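Local coordinates for protein DyP (PDB 3VXJ) that binds heme b and 2,6-dimethoxyphenol and probably acts as a dye-decolorizing peroxidase, using peroxide to oxidise dyes and phenols, at residues T39-Y44 / L69-T74; T43-R48 / P431-L436; D136-T141 / I146-A151. All coordinates share one frame; numbering follows the deposited sequence.

Interaction 1: T39-Y44 / L69-T74; sequences TALKTY and LGFSNT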
loop_
_atom_site.group_PDB
_atom_site.type_symbol
_atom_site.label_atom_id
_atom_site.label_comp_id
_atom_site.label_asym_id
_atom_site.label_seq_id
_atom_site.Cartn_x
_atom_site.Cartn_y
_atom_site.Cartn_z
ATOM N N THR A 39 -18.238 7.135 -24.526
ATOM C CA THR A 39 -18.917 6.024 -25.174
ATOM C C THR A 39 -18.088 4.739 -25.082
ATOM O O THR A 39 -18.641 3.663 -24.831
ATOM C CB THR A 39 -19.364 6.354 -26.622
ATOM O OG1 THR A 39 -20.022 5.212 -27.192
ATOM C CG2 THR A 39 -18.183 6.769 -27.509
ATOM N N ALA A 40 -16.771 4.848 -25.249
ATOM C CA ALA A 40 -15.894 3.689 -25.028
ATOM C C ALA A 40 -16.053 3.144 -23.600
ATOM O O ALA A 40 -16.073 1.932 -23.396
ATOM C CB ALA A 40 -14.443 4.042 -25.316
ATOM N N LEU A 41 -16.164 4.042 -22.622
ATOM C CA LEU A 41 -16.307 3.643 -21.222
ATOM C C LEU A 41 -17.605 2.878 -20.977
ATOM O O LEU A 41 -17.608 1.869 -20.270
ATOM C CB LEU A 41 -16.218 4.861 -20.302
ATOM C CG LEU A 41 -16.164 4.555 -18.802
ATOM C CD1 LEU A 41 -14.955 3.687 -18.476
ATOM C CD2 LEU A 41 -16.121 5.829 -17.993
ATOM N N LYS A 42 -18.700 3.352 -21.567
ATOM C CA LYS A 42 -19.986 2.672 -21.457
ATOM C C LYS A 42 -19.953 1.273 -22.075
ATOM O O LYS A 42 -20.635 0.374 -21.592
ATOM C CB LYS A 42 -21.104 3.525 -22.058
ATOM C CG LYS A 42 -21.494 4.705 -21.174
ATOM C CD LYS A 42 -22.465 5.654 -21.867
ATOM C CE LYS A 42 -23.193 6.520 -20.851
ATOM N NZ LYS A 42 -24.120 7.508 -21.484
ATOM N N THR A 43 -19.159 1.099 -23.130
ATOM C CA THR A 43 -18.911 -0.214 -23.723
ATOM C C THR A 43 -18.072 -1.089 -22.790
ATOM O O THR A 43 -18.354 -2.274 -22.592
ATOM C CB THR A 43 -18.144 -0.078 -25.060
ATOM O OG1 THR A 43 -18.887 0.753 -25.956
ATOM C CG2 THR A 43 -17.929 -1.432 -25.703
ATOM N N TYR A 44 -17.030 -0.488 -22.234
ATOM C CA TYR A 44 -16.021 -1.207 -21.471
ATOM C C TYR A 44 -16.508 -1.715 -20.109
ATOM O O TYR A 44 -16.245 -2.860 -19.741
ATOM C CB TYR A 44 -14.793 -0.308 -21.302
ATOM C CG TYR A 44 -13.575 -1.029 -20.787
ATOM C CD1 TYR A 44 -12.811 -1.821 -21.640
ATOM C CD2 TYR A 44 -13.183 -0.915 -19.453
ATOM C CE1 TYR A 44 -11.694 -2.488 -21.177
ATOM C CE2 TYR A 44 -12.072 -1.581 -18.971
ATOM C CZ TYR A 44 -11.329 -2.363 -19.838
ATOM O OH TYR A 44 -10.225 -3.030 -19.375
ATOM N N LEU A 69 -10.635 0.840 -12.359
ATOM C CA LEU A 69 -10.389 2.103 -13.038
ATOM C C LEU A 69 -10.566 3.281 -12.092
ATOM O O LEU A 69 -11.615 3.437 -11.457
ATOM C CB LEU A 69 -11.322 2.239 -14.252
ATOM C CG LEU A 69 -11.354 3.553 -15.046
ATOM C CD1 LEU A 69 -10.005 3.866 -15.692
ATOM C CD2 LEU A 69 -12.431 3.469 -16.106
ATOM N N GLY A 70 -9.524 4.103 -12.002
ATOM C CA GLY A 70 -9.565 5.326 -11.209
ATOM C C GLY A 70 -9.222 6.556 -12.026
ATOM O O GLY A 70 -8.561 6.473 -13.067
ATOM N N PHE A 71 -9.673 7.707 -11.537
ATOM C CA PHE A 71 -9.443 8.996 -12.186
ATOM C C PHE A 71 -8.757 9.979 -11.264
ATOM O O PHE A 71 -9.050 10.033 -10.075
ATOM C CB PHE A 71 -10.776 9.605 -12.644
ATOM C CG PHE A 71 -11.449 8.819 -13.718
ATOM C CD1 PHE A 71 -11.115 9.017 -15.052
ATOM C CD2 PHE A 71 -12.381 7.840 -13.395
ATOM C CE1 PHE A 71 -11.715 8.263 -16.055
ATOM C CE2 PHE A 71 -12.995 7.079 -14.395
ATOM C CZ PHE A 71 -12.658 7.300 -15.724
ATOM N N SER A 72 -7.855 10.769 -11.824
ATOM C CA SER A 72 -7.268 11.885 -11.111
ATOM C C SER A 72 -8.231 13.064 -11.197
ATOM O O SER A 72 -9.208 13.027 -11.933
ATOM C CB SER A 72 -5.946 12.264 -11.765
ATOM O OG SER A 72 -6.207 12.901 -13.006
ATOM N N ASN A 73 -7.926 14.127 -10.465
ATOM C CA ASN A 73 -8.691 15.349 -10.572
ATOM C C ASN A 73 -8.693 15.898 -11.999
ATOM O O ASN A 73 -9.741 16.300 -12.514
ATOM C CB ASN A 73 -8.160 16.406 -9.612
ATOM C CG ASN A 73 -8.884 17.720 -9.759
ATOM O OD1 ASN A 73 -10.032 17.851 -9.353
ATOM N ND2 ASN A 73 -8.232 18.683 -10.388
ATOM N N THR A 74 -7.534 15.926 -12.649
ATOM C CA THR A 74 -7.508 16.470 -13.999
ATOM C C THR A 74 -8.272 15.581 -14.980
ATOM O O THR A 74 -8.823 16.077 -15.956
ATOM C CB THR A 74 -6.094 16.750 -14.493
ATOM O OG1 THR A 74 -5.268 15.602 -14.253
ATOM C CG2 THR A 74 -5.515 17.949 -13.756
#
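Leu41 on helix 34-48 and Leu69 on edge strand 65-71 bring their backbones to 10.2 Å, CA to CA, a spacing bridged by side chains alone. In the N-terminal ferredoxin-like unit, one of two four-stranded alpha+beta units that this chain carries, the helix follows the first strand of the sheet and packs on its second. Leu41 places CG anti to the backbone N (chi1 -172°), and its two methyls take separate partners. CD1 presses on Leu69 CD2 at 3.5 Å, tighter than usual for two carbons, with the two leucine chains lying at a slant to each other. CD2 reaches the far end of the Phe71 ring more loosely, 4.4 Å from CZ and oblique to the ring. Phe29 of the central strand 23-31 touches both Leu69 and Phe71, while Ile440 of the C-terminal helix touches Leu41 and Phe71. A backbone hydrogen bond between Phe71 and Phe429 links this outermost strand of the first sheet to strand 420-430 of the second.

On the side of the helix turned from the strand, Thr39 O accepts from Thr43 N at 3.1 Å and from Thr43 OG1, the two donors coming from opposite faces of its carbonyl plane. Between the segments, no hydrogen bond forms: Leu41, Leu69 and Phe71 are all buried, and helix and strand meet here through apolar burial and close methyl fit, without polar pairing.

Interaction 2: T43-R48 / P431-L436; sequences TYVPER and PSISAL
Ser432 OG accepts a hydrogen bond from Ala435 N at 3.0 Å, with an N-H...O angle of 152°, and so N-caps helix 433-440, whose first turn carries Ile433 and Leu436 against Val45. The contact joins the first long helix of the N-terminal ferredoxin-like unit, 34-48, to the helix that follows the last strand of the second sheet, and so brings together parts nearly 400 residues apart in the chain. Val45 uses both of its methyls. Its CG1, anti to the backbone N (chi1 170°), meets the Ile433 CG2 branch at 3.7 Å, whereas CG2, on the backbone N side, lies 3.9 Å from Leu436 CD1 and equally near Leu436 CB. One valine thus lodges against residues one turn apart on the capped helix. Thr437 adds to the surface met by Val45, and Ile433 also touches Ile49 and Ser51 just beyond helix 34-48. The start of the capped helix is held further by Asn10, whose OD1 accepts from Ser434 N.

Helix 34-48 is kinked here, since the nitrogen of Pro46 has no hydrogen to give to the preceding turn. Across the kink a helical bond persists, Arg48 N to Tyr44 O at 3.0 Å, and Arg48 CB sits 3.5 Å above one face of the Tyr44 ring, displaced toward its rim.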
loop_
_atom_site.group_PDB
_atom_site.type_symbol
_atom_site.label_atom_id
_atom_site.label_comp_id
_atom_site.label_asym_id
_atom_site.label_seq_id
_atom_site.Cartn_x
_atom_site.Cartn_y
_atom_site.Cartn_z
ATOM N N THR A 43 -19.159 1.099 -23.130
ATOM C CA THR A 43 -18.911 -0.214 -23.723
ATOM C C THR A 43 -18.072 -1.089 -22.790
ATOM O O THR A 43 -18.354 -2.274 -22.592
ATOM C CB THR A 43 -18.144 -0.078 -25.060
ATOM O OG1 THR A 43 -18.887 0.753 -25.956
ATOM C CG2 THR A 43 -17.929 -1.432 -25.703
ATOM N N TYR A 44 -17.030 -0.488 -22.234
ATOM C CA TYR A 44 -16.021 -1.207 -21.471
ATOM C C TYR A 44 -16.508 -1.715 -20.109
ATOM O O TYR A 44 -16.245 -2.860 -19.741
ATOM C CB TYR A 44 -14.793 -0.308 -21.302
ATOM C CG TYR A 44 -13.575 -1.029 -20.787
ATOM C CD1 TYR A 44 -12.811 -1.821 -21.640
ATOM C CD2 TYR A 44 -13.183 -0.915 -19.453
ATOM C CE1 TYR A 44 -11.694 -2.488 -21.177
ATOM C CE2 TYR A 44 -12.072 -1.581 -18.971
ATOM C CZ TYR A 44 -11.329 -2.363 -19.838
ATOM O OH TYR A 44 -10.225 -3.030 -19.375
ATOM N N VAL A 45 -17.231 -0.873 -19.377
ATOM C CA VAL A 45 -17.520 -1.152 -17.967
ATOM C C VAL A 45 -18.260 -2.477 -17.720
ATOM O O VAL A 45 -17.768 -3.303 -16.953
ATOM C CB VAL A 45 -18.195 0.054 -17.261
ATOM C CG1 VAL A 45 -18.715 -0.332 -15.868
ATOM C CG2 VAL A 45 -17.226 1.202 -17.156
ATOM N N PRO A 46 -19.413 -2.703 -18.389
ATOM C CA PRO A 46 -20.135 -3.950 -18.116
ATOM C C PRO A 46 -19.347 -5.201 -18.492
ATOM O O PRO A 46 -19.581 -6.268 -17.924
ATOM C CB PRO A 46 -21.393 -3.840 -18.997
ATOM C CG PRO A 46 -21.053 -2.823 -20.029
ATOM C CD PRO A 46 -20.137 -1.858 -19.358
ATOM N N GLU A 47 -18.414 -5.063 -19.432
ATOM C CA GLU A 47 -17.624 -6.189 -19.932
ATOM C C GLU A 47 -16.419 -6.551 -19.065
ATOM O O GLU A 47 -16.070 -7.726 -18.943
ATOM C CB GLU A 47 -17.147 -5.917 -21.368
ATOM C CG GLU A 47 -18.262 -5.701 -22.390
ATOM C CD GLU A 47 -19.352 -6.765 -22.338
ATOM O OE1 GLU A 47 -19.033 -7.971 -22.441
ATOM O OE2 GLU A 47 -20.540 -6.389 -22.201
ATOM N N ARG A 48 -15.792 -5.539 -18.475
ATOM C CA ARG A 48 -14.445 -5.694 -17.921
ATOM C C ARG A 48 -14.239 -5.278 -16.466
ATOM O O ARG A 48 -13.310 -5.759 -15.817
ATOM C CB ARG A 48 -13.434 -4.942 -18.793
ATOM C CG ARG A 48 -13.333 -5.456 -20.232
ATOM C CD ARG A 48 -12.559 -6.762 -20.316
ATOM N NE ARG A 48 -12.354 -7.167 -21.704
ATOM C CZ ARG A 48 -12.842 -8.274 -22.256
ATOM N NH1 ARG A 48 -13.563 -9.126 -21.537
ATOM N NH2 ARG A 48 -12.591 -8.535 -23.531
ATOM N N PRO A 431 -14.615 5.387 -8.748
ATOM C CA PRO A 431 -16.052 5.467 -8.504
ATOM C C PRO A 431 -16.687 4.078 -8.369
ATOM O O PRO A 431 -16.059 3.045 -8.671
ATOM C CB PRO A 431 -16.579 6.150 -9.776
ATOM C CG PRO A 431 -15.373 6.823 -10.400
ATOM C CD PRO A 431 -14.251 5.896 -10.079
ATOM N N SER A 432 -17.933 4.047 -7.912
ATOM C CA SER A 432 -18.724 2.827 -8.021
ATOM C C SER A 432 -18.894 2.442 -9.490
ATOM O O SER A 432 -18.701 3.256 -10.412
ATOM C CB SER A 432 -20.096 3.011 -7.371
ATOM O OG SER A 432 -20.910 3.864 -8.157
ATOM N N ILE A 433 -19.283 1.199 -9.713
ATOM C CA ILE A 433 -19.430 0.702 -11.070
ATOM C C ILE A 433 -20.570 1.442 -11.784
ATOM O O ILE A 433 -20.419 1.853 -12.941
ATOM C CB ILE A 433 -19.571 -0.839 -11.085
ATOM C CG1 ILE A 433 -18.266 -1.477 -10.566
ATOM C CG2 ILE A 433 -19.917 -1.361 -12.490
ATOM C CD1 ILE A 433 -18.298 -2.986 -10.440
ATOM N N SER A 434 -21.689 1.644 -11.087
ATOM C CA SER A 434 -22.801 2.401 -11.655
ATOM C C SER A 434 -22.393 3.848 -11.939
ATOM O O SER A 434 -22.755 4.398 -12.973
ATOM C CB SER A 434 -24.046 2.327 -10.757
ATOM O OG SER A 434 -23.797 2.873 -9.474
ATOM N N ALA A 435 -21.609 4.461 -11.048
ATOM C CA ALA A 435 -21.189 5.846 -11.271
ATOM C C ALA A 435 -20.303 5.995 -12.504
ATOM O O ALA A 435 -20.335 7.029 -13.167
ATOM C CB ALA A 435 -20.506 6.415 -10.044
ATOM N N LEU A 436 -19.527 4.961 -12.820
ATOM C CA LEU A 436 -18.704 4.991 -14.026
ATOM C C LEU A 436 -19.519 5.296 -15.277
ATOM O O LEU A 436 -19.113 6.106 -16.110
ATOM C CB LEU A 436 -17.944 3.679 -14.203
ATOM C CG LEU A 436 -16.736 3.458 -13.290
ATOM C CD1 LEU A 436 -16.200 2.062 -13.505
ATOM C CD2 LEU A 436 -15.638 4.486 -13.533
#

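Interaction 3: D136-T141 / I146-A151; sequences DDISST and ITQVQA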
loop_
_atom_site.group_PDB
_atom_site.type_symbol
_atom_site.label_atom_id
_atom_site.label_comp_id
_atom_site.label_asym_id
_atom_site.label_seq_id
_atom_site.Cartn_x
_atom_site.Cartn_y
_atom_site.Cartn_z
ATOM N N ASP A 136 -4.210 -4.629 -24.786
ATOM C CA ASP A 136 -4.608 -4.499 -26.185
ATOM C C ASP A 136 -6.126 -4.305 -26.319
ATOM O O ASP A 136 -6.586 -3.582 -27.205
ATOM C CB ASP A 136 -4.156 -5.719 -26.991
ATOM C CG ASP A 136 -2.649 -5.764 -27.202
ATOM O OD1 ASP A 136 -1.932 -4.786 -26.880
ATOM O OD2 ASP A 136 -2.175 -6.802 -27.704
ATOM N N ASP A 137 -6.893 -4.948 -25.438
ATOM C CA ASP A 137 -8.349 -4.794 -25.403
ATOM C C ASP A 137 -8.737 -3.359 -25.042
ATOM O O ASP A 137 -9.653 -2.790 -25.635
ATOM C CB ASP A 137 -8.963 -5.805 -24.425
ATOM C CG ASP A 137 -10.466 -5.661 -24.293
ATOM O OD1 ASP A 137 -11.188 -5.921 -25.280
ATOM O OD2 ASP A 137 -10.937 -5.331 -23.192
ATOM N N ILE A 138 -8.018 -2.762 -24.093
ATOM C CA ILE A 138 -8.201 -1.337 -23.803
ATOM C C ILE A 138 -7.882 -0.480 -25.037
ATOM O O ILE A 138 -8.658 0.400 -25.399
ATOM C CB ILE A 138 -7.367 -0.887 -22.585
ATOM C CG1 ILE A 138 -7.949 -1.515 -21.317
ATOM C CG2 ILE A 138 -7.326 0.656 -22.486
ATOM C CD1 ILE A 138 -7.050 -1.453 -20.109
ATOM N N SER A 139 -6.759 -0.758 -25.697
ATOM C CA SER A 139 -6.391 -0.017 -26.906
ATOM C C SER A 139 -7.456 -0.116 -27.996
ATOM O O SER A 139 -7.775 0.881 -28.650
ATOM C CB SER A 139 -5.038 -0.489 -27.441
ATOM O OG SER A 139 -4.020 -0.261 -26.482
ATOM N N SER A 140 -7.996 -1.316 -28.181
ATOM C CA SER A 140 -9.020 -1.575 -29.193
ATOM C C SER A 140 -10.337 -0.864 -28.879
ATOM O O SER A 140 -10.990 -0.321 -29.772
ATOM C CB SER A 140 -9.256 -3.082 -29.339
ATOM O OG SER A 140 -10.220 -3.353 -30.346
ATOM N N THR A 141 -10.725 -0.867 -27.608
ATOM C CA THR A 141 -11.996 -0.280 -27.193
ATOM C C THR A 141 -11.936 1.249 -27.140
ATOM O O THR A 141 -12.846 1.934 -27.612
ATOM C CB THR A 141 -12.450 -0.867 -25.837
ATOM O OG1 THR A 141 -12.617 -2.286 -25.978
ATOM C CG2 THR A 141 -13.773 -0.254 -25.383
ATOM N N ILE A 146 -7.862 7.954 -25.862
ATOM C CA ILE A 146 -6.854 8.043 -24.805
ATOM C C ILE A 146 -5.439 7.939 -25.363
ATOM O O ILE A 146 -5.221 7.446 -26.478
ATOM C CB ILE A 146 -7.022 6.953 -23.698
ATOM C CG1 ILE A 146 -6.737 5.545 -24.241
ATOM C CG2 ILE A 146 -8.393 7.066 -23.013
ATOM C CD1 ILE A 146 -6.785 4.447 -23.187
ATOM N N THR A 147 -4.487 8.433 -24.577
ATOM C CA THR A 147 -3.073 8.148 -24.791
ATOM C C THR A 147 -2.576 7.448 -23.536
ATOM O O THR A 147 -2.772 7.931 -22.413
ATOM C CB THR A 147 -2.249 9.425 -25.052
ATOM O OG1 THR A 147 -2.679 10.022 -26.280
ATOM C CG2 THR A 147 -0.758 9.110 -25.159
ATOM N N GLN A 148 -1.955 6.295 -23.726
ATOM C CA GLN A 148 -1.353 5.562 -22.632
ATOM C C GLN A 148 0.035 6.157 -22.399
ATOM O O GLN A 148 0.937 6.005 -23.231
ATOM C CB GLN A 148 -1.316 4.069 -22.963
ATOM C CG GLN A 148 -2.725 3.468 -23.088
ATOM C CD GLN A 148 -2.755 2.074 -23.680
ATOM O OE1 GLN A 148 -1.910 1.232 -23.372
ATOM N NE2 GLN A 148 -3.749 1.818 -24.524
ATOM N N VAL A 149 0.178 6.881 -21.291
ATOM C CA VAL A 149 1.390 7.662 -21.016
ATOM C C VAL A 149 2.464 6.864 -20.277
ATOM O O VAL A 149 3.650 7.220 -20.314
ATOM C CB VAL A 149 1.073 9.001 -20.280
ATOM C CG1 VAL A 149 0.211 9.901 -21.168
ATOM C CG2 VAL A 149 0.383 8.763 -18.930
ATOM N N GLN A 150 2.044 5.789 -19.609
ATOM C CA GLN A 150 2.965 4.900 -18.901
ATOM C C GLN A 150 2.228 3.654 -18.459
ATOM O O GLN A 150 1.062 3.721 -18.071
ATOM C CB GLN A 150 3.553 5.607 -17.674
ATOM C CG GLN A 150 4.444 4.756 -16.766
ATOM C CD GLN A 150 5.782 4.439 -17.388
ATOM O OE1 GLN A 150 5.884 3.577 -18.260
ATOM N NE2 GLN A 150 6.823 5.128 -16.938
ATOM N N ALA A 151 2.907 2.518 -18.521
ATOM C CA ALA A 151 2.419 1.303 -17.889
ATOM C C ALA A 151 3.472 0.832 -16.901
ATOM O O ALA A 151 4.651 0.733 -17.248
ATOM C CB ALA A 151 2.133 0.241 -18.924
#
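Gln148 turns CG away from its own carbonyl carbon (chi1 -65°) and runs extended beyond it, while Ser139 keeps OG on the backbone N side (chi1 -61°); together these torsions bring amide and hydroxyl within bonding range. They join the second long helix of the ferredoxin-like unit, 128-142, to the strand that follows it, 146-155, at the edge of the sheet. After a short connection the two segments run nearly antiparallel, their axes 9.9 Å apart at an angle of 152°. Gln148 NE2 donates to Ser139 OG at 2.9 Å, and the acceptor lies close to the amide plane, so one N-H of the amide is directed well at the oxygen. Ser139 OG also makes a weak bond back to Thr135 O of its own helix. A leucine in place of Gln148 would probably leave the Ser139 hydroxyl without its partner from the strand and remove the hydrogen bond between these two segments.

Deeper in, Ile138 CG2 meets Ile146 CD1 at 3.9 Å with the side chains at about a right angle. Phe121 and Ile123 of the sheet also touch Ile138, and Phe29 touches Ile146. Farther along, the strand carries a classic beta bulge, where Val149 and Gln150 lie across from the single residue Phe28. On the helix, Asp137 O receives both Thr141 N and Thr141 OG1, each at 3.0 Å, one from each side of the plane of the carbonyl.

How the interactions relate
All three contacts lie on one side of the chain, away from the heme and the 2,6-dimethoxyphenol sites. Interactions 1 and 2 start from the same helix, 34-48, their centres about 8 Å apart; Leu436 CD2 packs on Phe71 CE2 at 3.8 Å. Interaction 3 is about 12 Å from the first and 17 Å from the second, centre to centre, and uses the opposite edge strand of the same four-stranded sheet. Interaction 1 closes before interaction 3 opens, and interaction 2 spans nearly the whole chain, enclosing interaction 3. Tyr44 and the Arg48-Asp137 salt bridge (NE to OD2, 2.8 Å) join the two helices over that sheet, while the C-terminal helix ties in the second half of the protein.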